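Local coordinates for protein predicted ancestral HMA domain of Pik-1 from Oryza spp. (Synthetic construct, PDB 7BNT) that is a reconstructed ancestor of the HMA domain of a rice immune receptor and probably binds a secreted effector of the blast fungus, at residues B[6-11]-B[51-56]; B[10-15]-B[44-49]. One frame throughout, in Å; residues are numbered along the deposited sequence. Where two conformers were deposited one is given.

Contact 1. Residues B[6-11]-B[51-56]; sequences QKIVIK and DGIDSI
Gln6 reaches across from strand 6-11 and grips the backbone of Ile53 with both ends of its side-chain amide. Its CB points toward segment 51-56, and with CG anti to the carbonyl carbon (chi1 -60°) the chain runs on extended, carrying the amide across. Gln6 CD arrives beside the peptide atoms of Ile53, 3.6 Å from Ile53 O. Gln6 OE1 accepts from Ile53 N at 2.7 Å (N-H...O angle 154°); the N-H of Ile53 comes in the carbonyl plane of Gln6, onto a lone pair of OE1. Gln6 NE2 gives the return bond, 3.0 Å to Ile53 O and straighter at 164°; this acceptor lies almost in the amide plane of Gln6. Two bonds to one residue fix the amide's rotation and engage both the N-H and the C=O of Ile53, which lies in a loop. Gly52 N is also 2.9 Å from Gln6 OE1, but its angle is too poor for a bond. A leucine here would probably leave Ile53 N and Ile53 O without their mates and the loop before helix 55-65 less firmly held.

Deeper in, the contact turns apolar: in one of its two conformers, Ile8 rests CD1 on Ser55 CB at 3.6 Å, in the first turn of the helix. Asp54 takes the N-cap position there, its OD1 accepting from Lys57 N and, weakly, from Ile56 N. The 6-11 strand thus anchors the turn that leads from strand 45-50 into helix 55-65, the beta-to-alpha connection of the ferredoxin-like beta-alpha-beta-beta-alpha-beta fold of HMA domains.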
ATOM      1  N   GLN B   6       7.413  -8.457   4.242  1.00 16.33           N
ATOM      2  CA  GLN B   6       7.877  -7.724   3.060  1.00 17.05           C
ATOM      3  C   GLN B   6       6.949  -6.530   2.827  1.00 14.67           C
ATOM      4  O   GLN B   6       5.772  -6.598   3.147  1.00 15.61           O
ATOM      5  CB  GLN B   6       7.748  -8.605   1.816  1.00 20.49           C
ATOM      6  CG  GLN B   6       8.534  -9.908   1.833  1.00 23.44           C
ATOM      7  CD  GLN B   6       8.022 -10.769   0.714  1.00 23.92           C
ATOM      8  OE1 GLN B   6       7.062 -11.517   0.907  1.00 27.24           O
ATOM      9  NE2 GLN B   6       8.630 -10.639  -0.464  1.00 21.13           N
ATOM     10  N   LYS B   7       7.481  -5.433   2.327  0.50 14.22           N
ATOM     11  CA  LYS B   7       6.650  -4.338   1.795  0.50 14.88           C
ATOM     12  C   LYS B   7       7.157  -4.065   0.389  0.50 14.04           C
ATOM     13  O   LYS B   7       8.359  -3.878   0.200  0.50 15.80           O
ATOM     14  CB  LYS B   7       6.698  -3.054   2.628  0.50 16.43           C
ATOM     15  CG  LYS B   7       5.844  -1.923   2.058  0.50 17.47           C
ATOM     16  CD  LYS B   7       5.783  -0.687   2.944  0.50 21.06           C
ATOM     17  CE  LYS B   7       7.138  -0.311   3.488  0.50 23.09           C
ATOM     18  NZ  LYS B   7       7.113   0.967   4.232  0.50 24.12           N
ATOM     19  N   ILE B   8       6.254  -4.070  -0.568  0.50 12.95           N
ATOM     20  CA  ILE B   8       6.614  -3.629  -1.929  0.50 13.67           C
ATOM     21  C   ILE B   8       5.558  -2.641  -2.407  0.50 13.84           C
ATOM     22  O   ILE B   8       4.428  -2.582  -1.884  0.50 16.24           O
ATOM     23  CB  ILE B   8       6.752  -4.813  -2.895  0.50 15.01           C
ATOM     24  CG1 ILE B   8       5.398  -5.487  -3.073  0.50 16.15           C
ATOM     25  CG2 ILE B   8       7.846  -5.791  -2.464  0.50 15.18           C
ATOM     26  CD1 ILE B   8       5.407  -6.565  -4.100  0.50 17.80           C
ATOM     27  N   VAL B   9       5.960  -1.899  -3.415  1.00 14.14           N
ATOM     28  CA  VAL B   9       5.105  -0.874  -4.056  1.00 13.66           C
ATOM     29  C   VAL B   9       5.139  -1.120  -5.561  1.00 13.94           C
ATOM     30  O   VAL B   9       6.230  -1.200  -6.141  1.00 13.80           O
ATOM     31  CB  VAL B   9       5.566   0.547  -3.729  1.00 13.42           C
ATOM     32  CG1 VAL B   9       4.649   1.553  -4.388  1.00 15.15           C
ATOM     33  CG2 VAL B   9       5.605   0.763  -2.225  1.00 15.79           C
ATOM     34  N   ILE B  10       3.961  -1.221  -6.150  1.00 13.98           N
ATOM     35  CA  ILE B  10       3.780  -1.467  -7.594  1.00 13.47           C
ATOM     36  C   ILE B  10       2.906  -0.355  -8.176  1.00 14.40           C
ATOM     37  O   ILE B  10       1.811  -0.102  -7.666  1.00 16.10           O
ATOM     38  CB  ILE B  10       3.197  -2.870  -7.868  1.00 15.71           C
ATOM     39  CG1 ILE B  10       4.157  -3.962  -7.393  1.00 16.95           C
ATOM     40  CG2 ILE B  10       2.885  -3.023  -9.344  1.00 18.37           C
ATOM     41  CD1 ILE B  10       3.545  -5.356  -7.359  1.00 20.02           C
ATOM     42  N   LYS B  11       3.393   0.293  -9.221  1.00 14.63           N
ATOM     43  CA  LYS B  11       2.601   1.282  -9.981  1.00 16.03           C
ATOM     44  C   LYS B  11       1.616   0.520 -10.870  1.00 18.56           C
ATOM     45  O   LYS B  11       2.024  -0.457 -11.541  1.00 20.28           O
ATOM     46  CB  LYS B  11       3.496   2.177 -10.835  1.00 19.21           C
ATOM     47  CG  LYS B  11       2.744   3.293 -11.569  1.00 20.92           C
ATOM     48  CD  LYS B  11       3.689   4.368 -12.097  1.00 25.69           C
ATOM     49  CE  LYS B  11       3.024   5.469 -12.889  1.00 31.13           C
ATOM     50  NZ  LYS B  11       4.014   6.472 -13.359  1.00 38.67           N
ATOM     51  N   ASP B  51       3.911 -11.819   3.600  1.00 18.21           N
ATOM     52  CA  ASP B  51       5.111 -12.672   3.606  1.00 20.98           C
ATOM     53  C   ASP B  51       4.974 -13.708   2.500  1.00 21.34           C
ATOM     54  O   ASP B  51       3.863 -14.074   2.119  1.00 24.21           O
ATOM     55  CB  ASP B  51       5.362 -13.175   5.021  1.00 25.58           C
ATOM     56  CG  ASP B  51       4.191 -13.940   5.559  1.00 31.44           C
ATOM     57  OD1 ASP B  51       3.884 -14.970   4.952  1.00 44.65           O
ATOM     58  OD2 ASP B  51       3.590 -13.497   6.564  1.00 46.80           O
ATOM     59  N   GLY B  52       6.110 -14.080   1.937  1.00 24.75           N
ATOM     60  CA  GLY B  52       6.174 -15.069   0.849  1.00 28.07           C
ATOM     61  C   GLY B  52       5.553 -14.528  -0.430  1.00 27.21           C
ATOM     62  O   GLY B  52       5.075 -15.325  -1.247  1.00 27.49           O
ATOM     63  N   ILE B  53       5.515 -13.209  -0.604  1.00 23.27           N
ATOM     64  CA  ILE B  53       4.988 -12.602  -1.861  1.00 20.20           C
ATOM     65  C   ILE B  53       6.106 -12.586  -2.875  1.00 19.48           C
ATOM     66  O   ILE B  53       7.214 -12.153  -2.564  1.00 23.35           O
ATOM     67  CB  ILE B  53       4.417 -11.206  -1.653  1.00 21.26           C
ATOM     68  CG1 ILE B  53       3.267 -11.226  -0.656  1.00 23.24           C
ATOM     69  CG2 ILE B  53       4.000 -10.591  -2.988  1.00 23.59           C
ATOM     70  CD1 ILE B  53       3.126  -9.920   0.038  1.00 26.15           C
ATOM     71  N   ASP B  54       5.786 -13.018  -4.075  1.00 18.84           N
ATOM     72  CA  ASP B  54       6.751 -12.989  -5.186  1.00 18.98           C
ATOM     73  C   ASP B  54       6.454 -11.727  -5.983  1.00 17.93           C
ATOM     74  O   ASP B  54       5.486 -11.717  -6.748  1.00 18.12           O
ATOM     75  CB  ASP B  54       6.616 -14.253  -6.023  1.00 20.63           C
ATOM     76  CG  ASP B  54       7.649 -14.367  -7.122  1.00 22.69           C
ATOM     77  OD1 ASP B  54       8.076 -13.311  -7.627  1.00 22.18           O
ATOM     78  OD2 ASP B  54       7.921 -15.515  -7.517  1.00 27.23           O
ATOM     79  N   SER B  55       7.254 -10.685  -5.790  1.00 18.49           N
ATOM     80  CA  SER B  55       6.984  -9.351  -6.368  1.00 18.39           C
ATOM     81  C   SER B  55       6.970  -9.455  -7.893  1.00 18.30           C
ATOM     82  O   SER B  55       6.156  -8.778  -8.541  1.00 19.21           O
ATOM     83  CB  SER B  55       8.000  -8.343  -5.900  1.00 22.30           C
ATOM     84  OG  SER B  55       9.301  -8.747  -6.270  1.00 25.38           O
ATOM     85  N   ILE B  56       7.868 -10.256  -8.466  1.00 18.67           N
ATOM     86  CA  ILE B  56       7.996 -10.282  -9.946  1.00 18.71           C
ATOM     87  C   ILE B  56       6.788 -11.030 -10.524  1.00 17.48           C
ATOM     88  O   ILE B  56       6.218 -10.607 -11.554  1.00 19.82           O
ATOM     89  CB  ILE B  56       9.350 -10.870 -10.386  1.00 19.57           C
ATOM     90  CG1 ILE B  56      10.525 -10.093  -9.796  1.00 21.22           C
ATOM     91  CG2 ILE B  56       9.411 -10.879 -11.903  1.00 21.05           C
ATOM     92  CD1 ILE B  56      10.484  -8.619 -10.061  1.00 23.22           C
TER

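Contact 2. Residues B[10-15]-B[44-49]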
ATOM      1  N   ILE B  10       3.961  -1.221  -6.150  1.00 13.98           N
ATOM      2  CA  ILE B  10       3.780  -1.467  -7.594  1.00 13.47           C
ATOM      3  C   ILE B  10       2.906  -0.355  -8.176  1.00 14.40           C
ATOM      4  O   ILE B  10       1.811  -0.102  -7.666  1.00 16.10           O
ATOM      5  CB  ILE B  10       3.197  -2.870  -7.868  1.00 15.71           C
ATOM      6  CG1 ILE B  10       4.157  -3.962  -7.393  1.00 16.95           C
ATOM      7  CG2 ILE B  10       2.885  -3.023  -9.344  1.00 18.37           C
ATOM      8  CD1 ILE B  10       3.545  -5.356  -7.359  1.00 20.02           C
ATOM      9  N   LYS B  11       3.393   0.293  -9.221  1.00 14.63           N
ATOM     10  CA  LYS B  11       2.601   1.282  -9.981  1.00 16.03           C
ATOM     11  C   LYS B  11       1.616   0.520 -10.870  1.00 18.56           C
ATOM     12  O   LYS B  11       2.024  -0.457 -11.541  1.00 20.28           O
ATOM     13  CB  LYS B  11       3.496   2.177 -10.835  1.00 19.21           C
ATOM     14  CG  LYS B  11       2.744   3.293 -11.569  1.00 20.92           C
ATOM     15  CD  LYS B  11       3.689   4.368 -12.097  1.00 25.69           C
ATOM     16  CE  LYS B  11       3.024   5.469 -12.889  1.00 31.13           C
ATOM     17  NZ  LYS B  11       4.014   6.472 -13.359  1.00 38.67           N
ATOM     18  N   VAL B  12       0.359   0.913 -10.793  1.00 19.47           N
ATOM     19  CA  VAL B  12      -0.714   0.177 -11.500  1.00 23.91           C
ATOM     20  C   VAL B  12      -1.359   1.092 -12.510  1.00 24.27           C
ATOM     21  O   VAL B  12      -1.330   2.305 -12.366  1.00 23.54           O
ATOM     22  CB  VAL B  12      -1.761  -0.403 -10.542  1.00 27.06           C
ATOM     23  CG1 VAL B  12      -1.127  -1.468  -9.661  1.00 31.07           C
ATOM     24  CG2 VAL B  12      -2.444   0.679  -9.719  1.00 27.85           C
ATOM     25  N   PRO B  13      -2.025   0.479 -13.509  1.00 31.95           N
ATOM     26  CA  PRO B  13      -2.683   1.233 -14.562  1.00 30.30           C
ATOM     27  C   PRO B  13      -3.819   2.073 -13.979  1.00 26.33           C
ATOM     28  O   PRO B  13      -4.557   1.641 -13.087  1.00 27.47           O
ATOM     29  CB  PRO B  13      -3.176   0.126 -15.497  1.00 37.63           C
ATOM     30  CG  PRO B  13      -3.405  -1.034 -14.554  1.00 36.62           C
ATOM     31  CD  PRO B  13      -2.199  -0.975 -13.660  1.00 36.88           C
ATOM     32  N   MET B  14      -3.910   3.277 -14.520  1.00 25.41           N
ATOM     33  CA  MET B  14      -4.903   4.281 -14.128  1.00 23.24           C
ATOM     34  C   MET B  14      -5.882   4.515 -15.275  1.00 22.77           C
ATOM     35  O   MET B  14      -6.432   5.613 -15.357  1.00 24.31           O
ATOM     36  CB  MET B  14      -4.158   5.557 -13.743  1.00 23.17           C
ATOM     37  CG  MET B  14      -3.273   5.341 -12.526  1.00 22.68           C
ATOM     38  SD  MET B  14      -4.242   5.123 -11.016  1.00 22.89           S
ATOM     39  CE  MET B  14      -4.590   6.844 -10.634  1.00 24.79           C
ATOM     40  N   ALA B  15      -6.209   3.468 -16.031  1.00 22.17           N
ATOM     41  CA  ALA B  15      -7.160   3.589 -17.157  1.00 21.29           C
ATOM     42  C   ALA B  15      -8.488   4.129 -16.618  1.00 20.69           C
ATOM     43  O   ALA B  15      -9.173   4.895 -17.326  1.00 21.56           O
ATOM     44  CB  ALA B  15      -7.336   2.266 -17.863  1.00 23.63           C
ATOM     45  N   ASP B  44      -1.688   6.141  -7.488  1.00 16.43           N
ATOM     46  CA  ASP B  44      -1.477   5.289  -8.684  1.00 17.88           C
ATOM     47  C   ASP B  44      -0.581   4.097  -8.343  1.00 16.61           C
ATOM     48  O   ASP B  44      -0.092   3.411  -9.266  1.00 18.49           O
ATOM     49  CB  ASP B  44      -0.866   6.124  -9.811  1.00 21.59           C
ATOM     50  CG  ASP B  44       0.447   6.815  -9.507  1.00 23.16           C
ATOM     51  OD1 ASP B  44       0.845   6.836  -8.333  1.00 21.78           O
ATOM     52  OD2 ASP B  44       1.066   7.345 -10.487  1.00 27.71           O
ATOM     53  N   LYS B  45      -0.336   3.864  -7.068  1.00 16.26           N
ATOM     54  CA  LYS B  45       0.536   2.765  -6.641  1.00 15.39           C
ATOM     55  C   LYS B  45      -0.167   1.983  -5.558  1.00 14.36           C
ATOM     56  O   LYS B  45      -0.891   2.564  -4.761  1.00 16.78           O
ATOM     57  CB  LYS B  45       1.873   3.309  -6.159  1.00 18.16           C
ATOM     58  CG  LYS B  45       2.644   4.060  -7.231  1.00 19.87           C
ATOM     59  CD  LYS B  45       3.658   4.976  -6.678  1.00 22.02           C
ATOM     60  CE  LYS B  45       4.316   5.788  -7.757  1.00 22.94           C
ATOM     61  NZ  LYS B  45       3.738   7.130  -7.854  1.00 25.77           N
ATOM     62  N   ILE B  46       0.098   0.687  -5.560  1.00 14.73           N
ATOM     63  CA  ILE B  46      -0.396  -0.225  -4.518  1.00 16.41           C
ATOM     64  C   ILE B  46       0.795  -0.625  -3.675  1.00 14.86           C
ATOM     65  O   ILE B  46       1.792  -1.133  -4.198  1.00 15.00           O
ATOM     66  CB  ILE B  46      -1.113  -1.449  -5.102  1.00 18.13           C
ATOM     67  CG1 ILE B  46      -2.281  -1.048  -6.011  1.00 22.99           C
ATOM     68  CG2 ILE B  46      -1.565  -2.384  -3.979  1.00 22.23           C
ATOM     69  CD1 ILE B  46      -2.891  -2.213  -6.735  1.00 29.74           C
ATOM     70  N   GLU B  47       0.684  -0.328  -2.393  1.00 14.50           N
ATOM     71  CA  GLU B  47       1.650  -0.805  -1.386  1.00 14.08           C
ATOM     72  C   GLU B  47       1.087  -2.069  -0.757  1.00 14.00           C
ATOM     73  O   GLU B  47      -0.038  -2.043  -0.238  1.00 14.82           O
ATOM     74  CB  GLU B  47       1.836   0.278  -0.353  1.00 16.43           C
ATOM     75  CG  GLU B  47       2.953   0.055   0.607  1.00 16.37           C
ATOM     76  CD  GLU B  47       3.089   1.342   1.429  1.00 19.35           C
ATOM     77  OE1 GLU B  47       2.377   1.496   2.433  1.00 18.11           O
ATOM     78  OE2 GLU B  47       3.844   2.258   1.009  1.00 23.55           O
ATOM     79  N   VAL B  48       1.838  -3.156  -0.825  0.50 13.56           N
ATOM     80  CA  VAL B  48       1.343  -4.447  -0.290  0.50 13.76           C
ATOM     81  C   VAL B  48       2.369  -4.961   0.710  0.50 13.64           C
ATOM     82  O   VAL B  48       3.584  -4.862   0.468  0.50 16.38           O
ATOM     83  CB  VAL B  48       1.029  -5.466  -1.393  0.50 16.02           C
ATOM     84  CG1 VAL B  48       2.233  -5.717  -2.268  0.50 15.51           C
ATOM     85  CG2 VAL B  48       0.503  -6.767  -0.814  0.50 15.45           C
ATOM     86  N   VAL B  49       1.829  -5.477   1.812  1.00 13.36           N
ATOM     87  CA  VAL B  49       2.595  -6.020   2.952  1.00 13.53           C
ATOM     88  C   VAL B  49       2.148  -7.463   3.159  1.00 14.49           C
ATOM     89  O   VAL B  49       0.944  -7.769   3.134  1.00 15.29           O
ATOM     90  CB  VAL B  49       2.412  -5.168   4.209  1.00 13.79           C
ATOM     91  CG1 VAL B  49       2.957  -5.834   5.457  1.00 15.85           C
ATOM     92  CG2 VAL B  49       3.054  -3.823   3.998  1.00 15.21           C
TER
HETATM   93  O   HOH W   1       3.556   8.029 -10.585  1.00 39.78           O
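Ile10 O is gripped twice from the neighbouring strand: Ile46 N donates to it at 2.8 Å with a nearly straight N-H...O angle of 171°, and the CA-H of Lys45 adds a weaker contact. With Ile10 N returning a bond to Ile46 O at 2.9 Å, this is an antiparallel hydrogen-bonded pair, followed by the non-hydrogen-bonded pair Lys11-Lys45, within the sheet of the ferredoxin-like fold. The ladder outlasts the first strand, since Val12 N donates to Asp44 O at 3.0 Å. On its other side, the 45-50 strand begins with a classic beta bulge, Asp44 and Lys45 both facing Val39.

Ile10 and Ile46 share one face of the sheet, Lys11 and Lys45 the other. Ile46, which also meets Ala23 of helix 17-28, crosses Val12 at about a right angle, with Val12 CG1 tightly packed at 3.5 Å from Ile46 CD1. In the loop after the strand, Met14 crosses Asp44 similarly, its SD 3.6 Å from Asp44 CA.

A chi1 of 58° turns the Asp44 carboxylate toward the lysine ends. Lys45 NZ forms a salt bridge with Asp44 OD1 at 2.9 Å, on the syn side and 22° out of the carboxylate plane; its second partner is an acidic side chain of another protein chain. Extended Lys11 comes near Asp44 without a salt bridge; one water, accepting from Lys45 NZ and weakly from Lys11 NZ, donates to Asp44 OD2 at 2.6 Å.

In the fold
Both contacts start from strand 6-11 and share Ile10 and Lys11, their centres about 11 Å apart, but they leave the strand differently. Contact 2 is lateral, a sheet pairing held by backbone bonds, which continues along the same two strands through the probable bond from Val48 N to Ile8 O, 2.9 Å apart. Contact 1 leaves the sheet through side chains: Gln6 clasps a loop, while Ile10 and one conformer of Ile8 pack against helix 55-65. Both are partly buried. Contact 1's neutral Gln6 grip is partly exposed; in contact 2's hydrated charge cluster Asp44 is buried and Lys11 exposed. Lys45 of this cluster, and Glu47 farther along strand 45-50, also meet another protein chain.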